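Local coordinates for protein rhizobiales Sp. Pch2 (Marine metagenome, PDB 6PB3) that probably uses ATP binding and hydrolysis to remodel HORMA domain proteins, and so regulates cGAS-like enzymes in bacterial defence against bacteriophages, at residues P75-A80 and E219-D224; V234-L239 and S247-L252; G81-G86 and C202-D207. One frame throughout, in Å; residues are numbered along the deposited sequence.

Interaction 1: residues P75-A80 and E219-D224; sequences PLIVLA and EIITFD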
ATOM      1  N   PRO A  75      16.179 -28.425 -15.987  1.00 50.12           N
ATOM      2  CA  PRO A  75      17.519 -28.082 -15.442  1.00 49.55           C
ATOM      3  C   PRO A  75      17.704 -26.602 -15.126  1.00 56.19           C
ATOM      4  O   PRO A  75      18.531 -25.895 -15.707  1.00 55.51           O
ATOM      5  CB  PRO A  75      18.460 -28.565 -16.556  1.00 51.24           C
ATOM      6  CG  PRO A  75      17.664 -28.420 -17.806  1.00 53.38           C
ATOM      7  CD  PRO A  75      16.209 -28.667 -17.442  1.00 51.23           C
ATOM      8  N   LEU A  76      16.952 -26.121 -14.138  1.00 47.08           N
ATOM      9  CA  LEU A  76      16.996 -24.734 -13.701  1.00 51.90           C
ATOM     10  C   LEU A  76      17.159 -24.710 -12.192  1.00 55.21           C
ATOM     11  O   LEU A  76      16.459 -25.435 -11.480  1.00 52.69           O
ATOM     12  CB  LEU A  76      15.716 -23.982 -14.109  1.00 48.95           C
ATOM     13  CG  LEU A  76      15.431 -22.649 -13.405  1.00 54.92           C
ATOM     14  CD1 LEU A  76      16.382 -21.544 -13.874  1.00 50.12           C
ATOM     15  CD2 LEU A  76      13.960 -22.219 -13.600  1.00 56.96           C
ATOM     16  N   ILE A  77      18.062 -23.864 -11.707  1.00 51.15           N
ATOM     17  CA  ILE A  77      18.263 -23.659 -10.277  1.00 50.19           C
ATOM     18  C   ILE A  77      18.096 -22.179  -9.982  1.00 49.62           C
ATOM     19  O   ILE A  77      18.715 -21.332 -10.639  1.00 56.64           O
ATOM     20  CB  ILE A  77      19.646 -24.154  -9.810  1.00 48.03           C
ATOM     21  CG1 ILE A  77      19.804 -25.634 -10.143  1.00 46.64           C
ATOM     22  CG2 ILE A  77      19.797 -23.928  -8.303  1.00 44.52           C
ATOM     23  CD1 ILE A  77      21.226 -26.169  -9.992  1.00 44.96           C
ATOM     24  N   VAL A  78      17.272 -21.868  -8.988  1.00 49.68           N
ATOM     25  CA  VAL A  78      16.977 -20.493  -8.606  1.00 54.84           C
ATOM     26  C   VAL A  78      17.712 -20.189  -7.308  1.00 53.28           C
ATOM     27  O   VAL A  78      17.598 -20.943  -6.334  1.00 49.96           O
ATOM     28  CB  VAL A  78      15.462 -20.277  -8.457  1.00 51.39           C
ATOM     29  CG1 VAL A  78      15.161 -18.902  -7.834  1.00 49.20           C
ATOM     30  CG2 VAL A  78      14.795 -20.360  -9.818  1.00 46.04           C
ATOM     31  N   LEU A  79      18.472 -19.096  -7.298  1.00 52.52           N
ATOM     32  CA  LEU A  79      19.072 -18.548  -6.086  1.00 42.04           C
ATOM     33  C   LEU A  79      18.281 -17.312  -5.709  1.00 47.38           C
ATOM     34  O   LEU A  79      18.271 -16.334  -6.464  1.00 59.57           O
ATOM     35  CB  LEU A  79      20.552 -18.198  -6.291  1.00 50.12           C
ATOM     36  CG  LEU A  79      21.500 -19.242  -6.874  1.00 56.22           C
ATOM     37  CD1 LEU A  79      22.965 -18.745  -6.745  1.00 53.15           C
ATOM     38  CD2 LEU A  79      21.331 -20.580  -6.193  1.00 49.60           C
ATOM     39  N   ALA A  80      17.625 -17.350  -4.547  1.00 55.17           N
ATOM     40  CA  ALA A  80      16.711 -16.292  -4.134  1.00 55.55           C
ATOM     41  C   ALA A  80      17.066 -15.802  -2.737  1.00 51.52           C
ATOM     42  O   ALA A  80      17.405 -16.607  -1.863  1.00 52.82           O
ATOM     43  CB  ALA A  80      15.257 -16.791  -4.132  1.00 53.60           C
ATOM     44  N   GLU A 219      15.591 -26.881  -8.257  1.00 46.75           N
ATOM     45  CA  GLU A 219      15.813 -26.555  -6.863  1.00 46.35           C
ATOM     46  C   GLU A 219      15.805 -25.051  -6.705  1.00 43.85           C
ATOM     47  O   GLU A 219      16.291 -24.321  -7.572  1.00 48.01           O
ATOM     48  CB  GLU A 219      17.145 -27.131  -6.338  1.00 48.99           C
ATOM     49  CG  GLU A 219      17.299 -26.961  -4.833  1.00 49.67           C
ATOM     50  CD  GLU A 219      18.596 -27.502  -4.288  1.00 51.95           C
ATOM     51  OE1 GLU A 219      19.452 -27.941  -5.072  1.00 57.01           O
ATOM     52  OE2 GLU A 219      18.769 -27.475  -3.056  1.00 53.54           O
ATOM     53  N   ILE A 220      15.242 -24.604  -5.589  1.00 46.69           N
ATOM     54  CA  ILE A 220      15.324 -23.226  -5.136  1.00 45.31           C
ATOM     55  C   ILE A 220      16.194 -23.218  -3.888  1.00 53.51           C
ATOM     56  O   ILE A 220      15.932 -23.972  -2.943  1.00 50.67           O
ATOM     57  CB  ILE A 220      13.930 -22.652  -4.842  1.00 43.41           C
ATOM     58  CG1 ILE A 220      13.013 -22.777  -6.083  1.00 47.73           C
ATOM     59  CG2 ILE A 220      14.058 -21.205  -4.342  1.00 50.58           C
ATOM     60  CD1 ILE A 220      11.532 -22.345  -5.825  1.00 52.60           C
ATOM     61  N   ILE A 221      17.219 -22.372  -3.878  1.00 42.64           N
ATOM     62  CA  ILE A 221      18.169 -22.281  -2.770  1.00 44.78           C
ATOM     63  C   ILE A 221      18.052 -20.884  -2.203  1.00 51.57           C
ATOM     64  O   ILE A 221      18.240 -19.896  -2.928  1.00 53.31           O
ATOM     65  CB  ILE A 221      19.611 -22.567  -3.217  1.00 51.78           C
ATOM     66  CG1 ILE A 221      19.746 -23.996  -3.747  1.00 47.91           C
ATOM     67  CG2 ILE A 221      20.634 -22.318  -2.050  1.00 47.35           C
ATOM     68  CD1 ILE A 221      21.124 -24.225  -4.424  1.00 45.08           C
ATOM     69  N   THR A 222      17.756 -20.790  -0.913  1.00 50.13           N
ATOM     70  CA  THR A 222      17.391 -19.509  -0.341  1.00 54.76           C
ATOM     71  C   THR A 222      18.528 -18.937   0.496  1.00 57.92           C
ATOM     72  O   THR A 222      19.224 -19.667   1.211  1.00 55.88           O
ATOM     73  CB  THR A 222      16.107 -19.627   0.486  1.00 59.27           C
ATOM     74  OG1 THR A 222      16.256 -20.644   1.488  1.00 70.60           O
ATOM     75  CG2 THR A 222      14.931 -20.005  -0.441  1.00 53.51           C
ATOM     76  N   PHE A 223      18.693 -17.617   0.391  1.00 52.46           N
ATOM     77  CA  PHE A 223      19.697 -16.824   1.087  1.00 52.57           C
ATOM     78  C   PHE A 223      18.923 -15.838   1.954  1.00 62.34           C
ATOM     79  O   PHE A 223      18.582 -14.728   1.533  1.00 72.86           O
ATOM     80  CB  PHE A 223      20.630 -16.104   0.105  1.00 59.91           C
ATOM     81  CG  PHE A 223      21.381 -17.033  -0.808  1.00 59.15           C
ATOM     82  CD1 PHE A 223      20.717 -17.743  -1.792  1.00 57.38           C
ATOM     83  CD2 PHE A 223      22.751 -17.207  -0.674  1.00 57.40           C
ATOM     84  CE1 PHE A 223      21.401 -18.621  -2.622  1.00 54.84           C
ATOM     85  CE2 PHE A 223      23.445 -18.078  -1.509  1.00 49.66           C
ATOM     86  CZ  PHE A 223      22.775 -18.775  -2.486  1.00 53.86           C
ATOM     87  N   ASP A 224      18.627 -16.249   3.162  1.00 61.91           N
ATOM     88  CA  ASP A 224      18.037 -15.344   4.121  1.00 64.32           C
ATOM     89  C   ASP A 224      19.044 -15.128   5.234  1.00 77.00           C
ATOM     90  O   ASP A 224      20.229 -15.467   5.101  1.00 62.50           O
ATOM     91  CB  ASP A 224      16.692 -15.871   4.626  1.00 76.24           C
ATOM     92  CG  ASP A 224      16.664 -17.373   4.760  1.00 85.39           C
ATOM     93  OD1 ASP A 224      17.578 -17.923   5.403  1.00 80.65           O
ATOM     94  OD2 ASP A 224      15.716 -18.001   4.233  1.00 84.33           O
TER

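Interaction 2: residues V234-L239 and S247-L252; sequences VITTTL and SQIEGL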
ATOM      1  N   VAL A 234      31.222 -17.081   9.684  1.00 55.14           N
ATOM      2  CA  VAL A 234      31.762 -15.844   9.126  1.00 58.23           C
ATOM      3  C   VAL A 234      32.687 -15.170  10.130  1.00 61.96           C
ATOM      4  O   VAL A 234      33.782 -14.713   9.786  1.00 61.30           O
ATOM      5  CB  VAL A 234      30.625 -14.901   8.706  1.00 61.63           C
ATOM      6  CG1 VAL A 234      31.206 -13.549   8.301  1.00 50.03           C
ATOM      7  CG2 VAL A 234      29.803 -15.512   7.568  1.00 59.67           C
ATOM      8  N   ILE A 235      32.269 -15.121  11.391  1.00 54.71           N
ATOM      9  CA  ILE A 235      33.019 -14.368  12.390  1.00 61.08           C
ATOM     10  C   ILE A 235      34.312 -15.096  12.752  1.00 55.20           C
ATOM     11  O   ILE A 235      35.399 -14.501  12.777  1.00 59.71           O
ATOM     12  CB  ILE A 235      32.129 -14.112  13.620  1.00 61.28           C
ATOM     13  CG1 ILE A 235      30.984 -13.167  13.236  1.00 54.25           C
ATOM     14  CG2 ILE A 235      32.951 -13.536  14.766  1.00 56.08           C
ATOM     15  CD1 ILE A 235      29.835 -13.230  14.172  1.00 60.32           C
ATOM     16  N   THR A 236      34.212 -16.395  13.025  1.00 58.46           N
ATOM     17  CA  THR A 236      35.392 -17.192  13.346  1.00 60.33           C
ATOM     18  C   THR A 236      36.408 -17.166  12.207  1.00 65.52           C
ATOM     19  O   THR A 236      37.586 -16.857  12.419  1.00 71.13           O
ATOM     20  CB  THR A 236      34.972 -18.629  13.661  1.00 70.00           C
ATOM     21  OG1 THR A 236      34.083 -18.632  14.790  1.00 75.69           O
ATOM     22  CG2 THR A 236      36.194 -19.488  13.970  1.00 78.69           C
ATOM     23  N   THR A 237      35.967 -17.485  10.986  1.00 65.89           N
ATOM     24  CA  THR A 237      36.885 -17.489   9.848  1.00 63.76           C
ATOM     25  C   THR A 237      37.555 -16.131   9.664  1.00 62.51           C
ATOM     26  O   THR A 237      38.766 -16.055   9.425  1.00 65.31           O
ATOM     27  CB  THR A 237      36.149 -17.879   8.569  1.00 64.88           C
ATOM     28  OG1 THR A 237      35.604 -19.199   8.713  1.00 67.28           O
ATOM     29  CG2 THR A 237      37.105 -17.860   7.386  1.00 72.77           C
ATOM     30  N   THR A 238      36.785 -15.045   9.772  1.00 60.33           N
ATOM     31  CA  THR A 238      37.382 -13.722   9.607  1.00 56.44           C
ATOM     32  C   THR A 238      38.347 -13.399  10.744  1.00 62.70           C
ATOM     33  O   THR A 238      39.410 -12.808  10.516  1.00 69.86           O
ATOM     34  CB  THR A 238      36.289 -12.655   9.512  1.00 64.64           C
ATOM     35  OG1 THR A 238      35.418 -12.965   8.414  1.00 70.98           O
ATOM     36  CG2 THR A 238      36.901 -11.299   9.278  1.00 82.01           C
ATOM     37  N   LEU A 239      38.006 -13.773  11.970  1.00 61.82           N
ATOM     38  CA  LEU A 239      38.801 -13.350  13.111  1.00 70.63           C
ATOM     39  C   LEU A 239      39.921 -14.311  13.447  1.00 71.61           C
ATOM     40  O   LEU A 239      40.600 -14.106  14.456  1.00 67.66           O
ATOM     41  CB  LEU A 239      37.913 -13.177  14.338  1.00 71.16           C
ATOM     42  CG  LEU A 239      37.051 -11.927  14.296  1.00 72.76           C
ATOM     43  CD1 LEU A 239      36.393 -11.741  15.648  1.00 75.15           C
ATOM     44  CD2 LEU A 239      37.892 -10.709  13.906  1.00 77.31           C
ATOM     45  N   SER A 247      34.698 -17.492  23.472  1.00 83.60           N
ATOM     46  CA  SER A 247      33.688 -16.809  24.270  1.00 87.69           C
ATOM     47  C   SER A 247      33.391 -15.423  23.704  1.00 85.70           C
ATOM     48  O   SER A 247      32.230 -14.995  23.655  1.00 93.31           O
ATOM     49  CB  SER A 247      34.158 -16.729  25.721  1.00 99.99           C
ATOM     50  OG  SER A 247      33.126 -16.267  26.568  1.00111.31           O
ATOM     51  N   GLN A 248      34.426 -14.718  23.246  1.00 72.28           N
ATOM     52  CA  GLN A 248      34.217 -13.423  22.606  1.00 75.18           C
ATOM     53  C   GLN A 248      33.541 -13.567  21.247  1.00 79.09           C
ATOM     54  O   GLN A 248      32.746 -12.706  20.858  1.00 79.61           O
ATOM     55  CB  GLN A 248      35.552 -12.688  22.482  1.00 76.20           C
ATOM     56  CG  GLN A 248      36.150 -12.253  23.840  1.00 78.69           C
ATOM     57  CD  GLN A 248      37.618 -11.852  23.763  1.00 82.79           C
ATOM     58  OE1 GLN A 248      38.360 -12.319  22.896  1.00 83.89           O
ATOM     59  NE2 GLN A 248      38.042 -10.979  24.677  1.00 79.50           N
ATOM     60  N   ILE A 249      33.811 -14.659  20.531  1.00 78.38           N
ATOM     61  CA  ILE A 249      33.109 -14.903  19.274  1.00 78.67           C
ATOM     62  C   ILE A 249      31.620 -15.102  19.524  1.00 67.48           C
ATOM     63  O   ILE A 249      30.775 -14.589  18.780  1.00 64.92           O
ATOM     64  CB  ILE A 249      33.736 -16.100  18.537  1.00 68.50           C
ATOM     65  CG1 ILE A 249      35.071 -15.667  17.927  1.00 71.03           C
ATOM     66  CG2 ILE A 249      32.773 -16.636  17.486  1.00 60.96           C
ATOM     67  CD1 ILE A 249      35.810 -16.745  17.170  1.00 78.37           C
ATOM     68  N   GLU A 250      31.276 -15.831  20.585  1.00 66.66           N
ATOM     69  CA  GLU A 250      29.868 -16.087  20.869  1.00 69.04           C
ATOM     70  C   GLU A 250      29.130 -14.794  21.194  1.00 84.98           C
ATOM     71  O   GLU A 250      27.959 -14.629  20.830  1.00 80.59           O
ATOM     72  CB  GLU A 250      29.737 -17.091  22.011  1.00 74.47           C
ATOM     73  CG  GLU A 250      30.185 -18.483  21.629  1.00 89.58           C
ATOM     74  CD  GLU A 250      29.500 -18.984  20.367  1.00 97.12           C
ATOM     75  OE1 GLU A 250      28.255 -18.882  20.275  1.00 94.58           O
ATOM     76  OE2 GLU A 250      30.207 -19.471  19.461  1.00 96.28           O
ATOM     77  N   GLY A 251      29.801 -13.862  21.876  1.00 86.41           N
ATOM     78  CA  GLY A 251      29.203 -12.556  22.102  1.00 71.69           C
ATOM     79  C   GLY A 251      28.864 -11.838  20.810  1.00 71.27           C
ATOM     80  O   GLY A 251      27.796 -11.236  20.681  1.00 69.55           O
ATOM     81  N   LEU A 252      29.760 -11.906  19.825  1.00 63.59           N
ATOM     82  CA  LEU A 252      29.485 -11.262  18.545  1.00 60.78           C
ATOM     83  C   LEU A 252      28.430 -12.019  17.754  1.00 60.03           C
ATOM     84  O   LEU A 252      27.665 -11.411  17.003  1.00 64.97           O
ATOM     85  CB  LEU A 252      30.765 -11.149  17.721  1.00 58.91           C
ATOM     86  CG  LEU A 252      31.867 -10.202  18.167  1.00 64.38           C
ATOM     87  CD1 LEU A 252      33.144 -10.495  17.382  1.00 60.62           C
ATOM     88  CD2 LEU A 252      31.413  -8.764  17.942  1.00 65.16           C
TER

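Interaction 3: residues G81-G86 and C202-D207; sequences GDVGSG and CTNRVD. With SO4 (sulfate ion), chain B.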
ATOM      1  N   GLY A  81      16.978 -14.498  -2.511  1.00 57.61           N
ATOM      2  CA  GLY A  81      17.137 -13.967  -1.174  1.00 64.25           C
ATOM      3  C   GLY A  81      17.811 -12.606  -1.157  1.00 72.51           C
ATOM      4  O   GLY A  81      17.940 -11.937  -2.180  1.00 58.22           O
ATOM      5  N   ASP A  82      18.233 -12.228   0.052  1.00 62.30           N
ATOM      6  CA  ASP A  82      18.732 -10.893   0.348  1.00 75.84           C
ATOM      7  C   ASP A  82      19.840 -10.450  -0.601  1.00 61.86           C
ATOM      8  O   ASP A  82      20.731 -11.224  -0.968  1.00 56.46           O
ATOM      9  CB  ASP A  82      19.241 -10.843   1.795  1.00 76.02           C
ATOM     10  CG  ASP A  82      18.152 -11.198   2.809  1.00 87.50           C
ATOM     11  OD1 ASP A  82      16.962 -10.989   2.494  1.00 94.67           O
ATOM     12  OD2 ASP A  82      18.483 -11.681   3.916  1.00 82.02           O
ATOM     13  N   VAL A  83      19.770  -9.177  -0.984  1.00 68.73           N
ATOM     14  CA  VAL A  83      20.823  -8.568  -1.779  1.00 68.59           C
ATOM     15  C   VAL A  83      22.118  -8.532  -0.981  1.00 78.67           C
ATOM     16  O   VAL A  83      22.119  -8.288   0.233  1.00 63.94           O
ATOM     17  CB  VAL A  83      20.385  -7.158  -2.203  1.00 75.53           C
ATOM     18  CG1 VAL A  83      21.484  -6.469  -2.995  1.00 81.35           C
ATOM     19  CG2 VAL A  83      19.090  -7.237  -2.999  1.00 76.39           C
ATOM     20  N   GLY A  84      23.233  -8.768  -1.668  1.00 66.89           N
ATOM     21  CA  GLY A  84      24.523  -8.694  -1.014  1.00 68.26           C
ATOM     22  C   GLY A  84      24.879  -9.910  -0.194  1.00 59.46           C
ATOM     23  O   GLY A  84      25.794  -9.836   0.632  1.00 65.41           O
ATOM     24  N   SER A  85      24.147 -11.007  -0.355  1.00 56.08           N
ATOM     25  CA  SER A  85      24.469 -12.257   0.313  1.00 67.90           C
ATOM     26  C   SER A  85      25.596 -13.027  -0.368  1.00 67.20           C
ATOM     27  O   SER A  85      26.111 -13.974   0.231  1.00 65.29           O
ATOM     28  CB  SER A  85      23.232 -13.155   0.370  1.00 53.65           C
ATOM     29  OG  SER A  85      22.155 -12.491   0.992  1.00 65.90           O
ATOM     30  N   GLY A  86      25.984 -12.656  -1.586  1.00 64.44           N
ATOM     31  CA  GLY A  86      26.950 -13.434  -2.352  1.00 55.48           C
ATOM     32  C   GLY A  86      26.350 -14.376  -3.377  1.00 57.25           C
ATOM     33  O   GLY A  86      27.080 -15.229  -3.923  1.00 54.07           O
ATOM     34  N   CYS A 202      19.450 -15.869 -10.604  1.00 57.98           N
ATOM     35  CA  CYS A 202      19.445 -15.190  -9.321  1.00 49.24           C
ATOM     36  C   CYS A 202      18.314 -14.177  -9.304  1.00 57.51           C
ATOM     37  O   CYS A 202      18.053 -13.510 -10.309  1.00 62.33           O
ATOM     38  CB  CYS A 202      20.799 -14.484  -9.055  1.00 51.73           C
ATOM     39  SG  CYS A 202      22.213 -15.610  -9.120  1.00 66.20           S
ATOM     40  N   THR A 203      17.664 -14.055  -8.149  1.00 56.40           N
ATOM     41  CA  THR A 203      16.614 -13.079  -7.930  1.00 58.28           C
ATOM     42  C   THR A 203      16.680 -12.656  -6.473  1.00 57.35           C
ATOM     43  O   THR A 203      17.083 -13.433  -5.602  1.00 60.84           O
ATOM     44  CB  THR A 203      15.234 -13.648  -8.264  1.00 67.65           C
ATOM     45  OG1 THR A 203      14.251 -12.628  -8.104  1.00 72.19           O
ATOM     46  CG2 THR A 203      14.905 -14.813  -7.343  1.00 57.92           C
ATOM     47  N   ASN A 204      16.312 -11.410  -6.211  1.00 58.79           N
ATOM     48  CA  ASN A 204      16.248 -10.959  -4.829  1.00 71.13           C
ATOM     49  C   ASN A 204      15.044 -11.557  -4.125  1.00 92.90           C
ATOM     50  O   ASN A 204      15.165 -12.112  -3.028  1.00100.92           O
ATOM     51  CB  ASN A 204      16.207  -9.438  -4.782  1.00 71.43           C
ATOM     52  CG  ASN A 204      17.322  -8.830  -5.566  1.00 96.34           C
ATOM     53  OD1 ASN A 204      18.403  -9.419  -5.701  1.00 93.52           O
ATOM     54  ND2 ASN A 204      17.070  -7.656  -6.117  1.00122.83           N
ATOM     55  N   ARG A 205      13.873 -11.467  -4.742  1.00 82.87           N
ATOM     56  CA  ARG A 205      12.676 -12.067  -4.176  1.00 88.03           C
ATOM     57  C   ARG A 205      12.085 -13.056  -5.161  1.00 68.42           C
ATOM     58  O   ARG A 205      11.778 -12.702  -6.301  1.00 81.99           O
ATOM     59  CB  ARG A 205      11.641 -11.022  -3.811  1.00 85.57           C
ATOM     60  CG  ARG A 205      10.777 -11.451  -2.647  1.00116.00           C
ATOM     61  CD  ARG A 205      11.395 -11.045  -1.316  1.00126.11           C
ATOM     62  NE  ARG A 205      10.440 -11.205  -0.220  1.00134.97           N
ATOM     63  CZ  ARG A 205      10.472 -10.517   0.919  1.00131.16           C
ATOM     64  NH1 ARG A 205      11.414  -9.604   1.128  1.00129.53           N
ATOM     65  NH2 ARG A 205       9.553 -10.741   1.851  1.00123.16           N
ATOM     66  N   VAL A 206      11.919 -14.293  -4.705  1.00 68.84           N
ATOM     67  CA  VAL A 206      11.399 -15.343  -5.570  1.00 68.44           C
ATOM     68  C   VAL A 206      10.010 -14.985  -6.086  1.00 68.59           C
ATOM     69  O   VAL A 206       9.641 -15.362  -7.207  1.00 71.61           O
ATOM     70  CB  VAL A 206      11.415 -16.681  -4.809  1.00 73.18           C
ATOM     71  CG1 VAL A 206      10.506 -16.617  -3.590  1.00 82.41           C
ATOM     72  CG2 VAL A 206      11.004 -17.796  -5.717  1.00 72.84           C
ATOM     73  N   ASP A 207       9.239 -14.210  -5.312  1.00 72.07           N
ATOM     74  CA  ASP A 207       7.929 -13.752  -5.764  1.00 80.99           C
ATOM     75  C   ASP A 207       8.040 -12.841  -6.977  1.00 87.38           C
ATOM     76  O   ASP A 207       7.062 -12.667  -7.705  1.00 80.64           O
ATOM     77  CB  ASP A 207       7.205 -13.046  -4.607  1.00101.10           C
ATOM     78  CG  ASP A 207       5.999 -12.240  -5.059  1.00134.88           C
ATOM     79  OD1 ASP A 207       5.114 -12.806  -5.740  1.00148.30           O
ATOM     80  OD2 ASP A 207       5.926 -11.039  -4.714  1.00144.39           O
TER
HETATM   81  S   SO4 B 401      23.987 -10.875  -4.111  1.00 53.42           S
HETATM   82  O1  SO4 B 401      23.179  -9.663  -4.271  1.00 56.76           O
HETATM   83  O2  SO4 B 401      24.165 -11.450  -5.439  1.00 56.76           O
HETATM   84  O3  SO4 B 401      25.312 -10.516  -3.554  1.00 57.44           O
HETATM   85  O4  SO4 B 401      23.359 -11.787  -3.158  1.00 49.14           O

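Interaction 1: residues P75-A80 and E219-D224
Val78 and Ala80 bond through both N and O to the backbone of strand 219-223, the ladder of two parallel neighbours in the P-loop NTPase sheet of an AAA domain. Val78 N donates to Glu219 O at 3.0 Å, and Val78 O receives Ile221 N at 2.9 Å. Two residues on, Ala80 N donates to Ile221 O at 3.1 Å, and Phe223 N closes the series on Ala80 O at 2.8 Å. The axes of the two short segments diverge by 15°, and parallel bridges run from Ile77 opposite Glu219 to Ala80 opposite Thr222.

On the face that carries Ile77, Leu79 and Ile221, branched side chains interlock. Ile221 reaches between its neighbours with CD1, which lies 4.1 Å from Ile77 CG2, while its CB rests 4.0 Å from Leu79 CD2; Leu79 and Ile221 run alongside each other in the same direction. Beyond them the Phe223 ring swings back toward segment 75-80, its CG anti to its own carbonyl carbon (chi1 -60°). CE1 meets Leu79 CB at 3.8 Å, and the ring edge at CD1 faces Ala80 O at 3.5 Å, so one carbonyl oxygen has both an N-H and an aromatic edge beside it.

Helix 33-47 covers Ile77 with Leu39, Met42 and Leu43, and the His35 ring meets that of Phe223. Phe223 also touches Ser85 and Lys87, which links this strand end to the probable phosphate-binding loop (P-loop). The opposite face carries Val78, Ala80, Ile220 and Thr222; there Thr222 OG1 hydrogen-bonds to Arg274 NH2 of the second subunit.

Interaction 2: residues V234-L239 and S247-L252
Thr236 OG1 hydrogen-bonds to Arg232 O one turn back in its own helix and is flanked by two methyl groups of Ile249 from the other helix, CD1 at 3.5 Å and CG2 at 3.6 Å. The two side chains meet almost at right angles. Thr236 places OG1 beside its own backbone N (chi1 -60°), where the hydroxyl can serve the preceding turn and still border Ile249. In the same helix Val234 O is held twice by Thr238, whose OG1 donates to it at 2.8 Å while its N approaches from the other side of the carbonyl plane.

Across the helices the contact is otherwise hydrocarbon. Ile235 CG2 forms its centre, 4.1 Å from Ile249 CG2 and 4.0 Å from Leu252 CD1; Ile235 and Ile249 run antiparallel alongside each other. Leu239, one turn after Ile235, comes in roughly perpendicular to Leu252 and touches it through the two CD1 methyls, 3.9 Å apart.

Val244, in the connecting loop, packs against both Leu239 and Ile249, and a salt bridge from Glu250 to Arg232 ties the helices at the side. Val234 and Thr238 instead meet Ile276 of helix 268-283, and Leu252 also packs on Ala298 of helix 291-300. With axes 10.1 Å apart at an angle of 132°, the pair is a helix-loop-helix unit within a bundle consistent with the small helical lid that follows the nucleotide-binding core in AAA+ ATPases.

Interaction 3: residues G81-G86 and C202-D207
The side-chain amide of Asn204 is covered on one face by Val83 CG2, which stands almost straight above the amide carbon, 3.5 Å from CG, with OD1 and ND2 at similar range. This methyl belongs to a loop that matches the P-loop (Walker A) pattern, and Asn204 sits just past the end of strand 197-203, a position consistent with that of sensor 1 in AAA+ ATPases. Val83 straddles two partners: with CG1 anti to the backbone N (chi1 178°), that branch turns to the sulfate, 3.8 Å from O1, and leaves CG2 for the amide. Pro211 of the third subunit packs on both Val83 and Asn204.

Where the loop leaves its strand the backbones come close. Gly81 N donates to Thr203 O at 3.3 Å in a somewhat bent bond. Gly81 O and Asn204 O, both acceptors, are only 2.9 Å apart, a tight approach accompanied by a CA-H...O contact from Asn204 CA to Gly81 O.

Farther along, Ser85 OG bonds to Asp82 O at 2.7 Å from above the carbonyl plane, within a type II turn from Asp82 to Ser85 whose own backbone bond is weak. Successive backbone amides then donate to the sulfate, which probably marks a phosphate site of the nucleotide; Lys87 N and Thr88 OG1 complete the nest. The bond from Gly84 N to sulfate O1 is nearly straight (2.8 Å, 171°), whereas Gly86 N reaches O3 at 3.0 Å and O4 only weakly.

From the N terminus, strand 76-81 comes first and leads directly into loop 81-86, so the first segments of interactions 1 and 3 adjoin in the chain. The chain then builds the intervening strands and helices before 202-207 returns to the loop, closing interaction 3; strand 219-223 closes interaction 1 soon after, which makes interaction 3 the inner of two nested closures. They touch through backbone bonds, Leu79 O to Thr203 N and Phe223 O to Asp82 N, and place the loop between strands 197-203 and 219-223. Interaction 2 follows in series, a short local closure between successive helices, its centre about 28 Å from that of interaction 1.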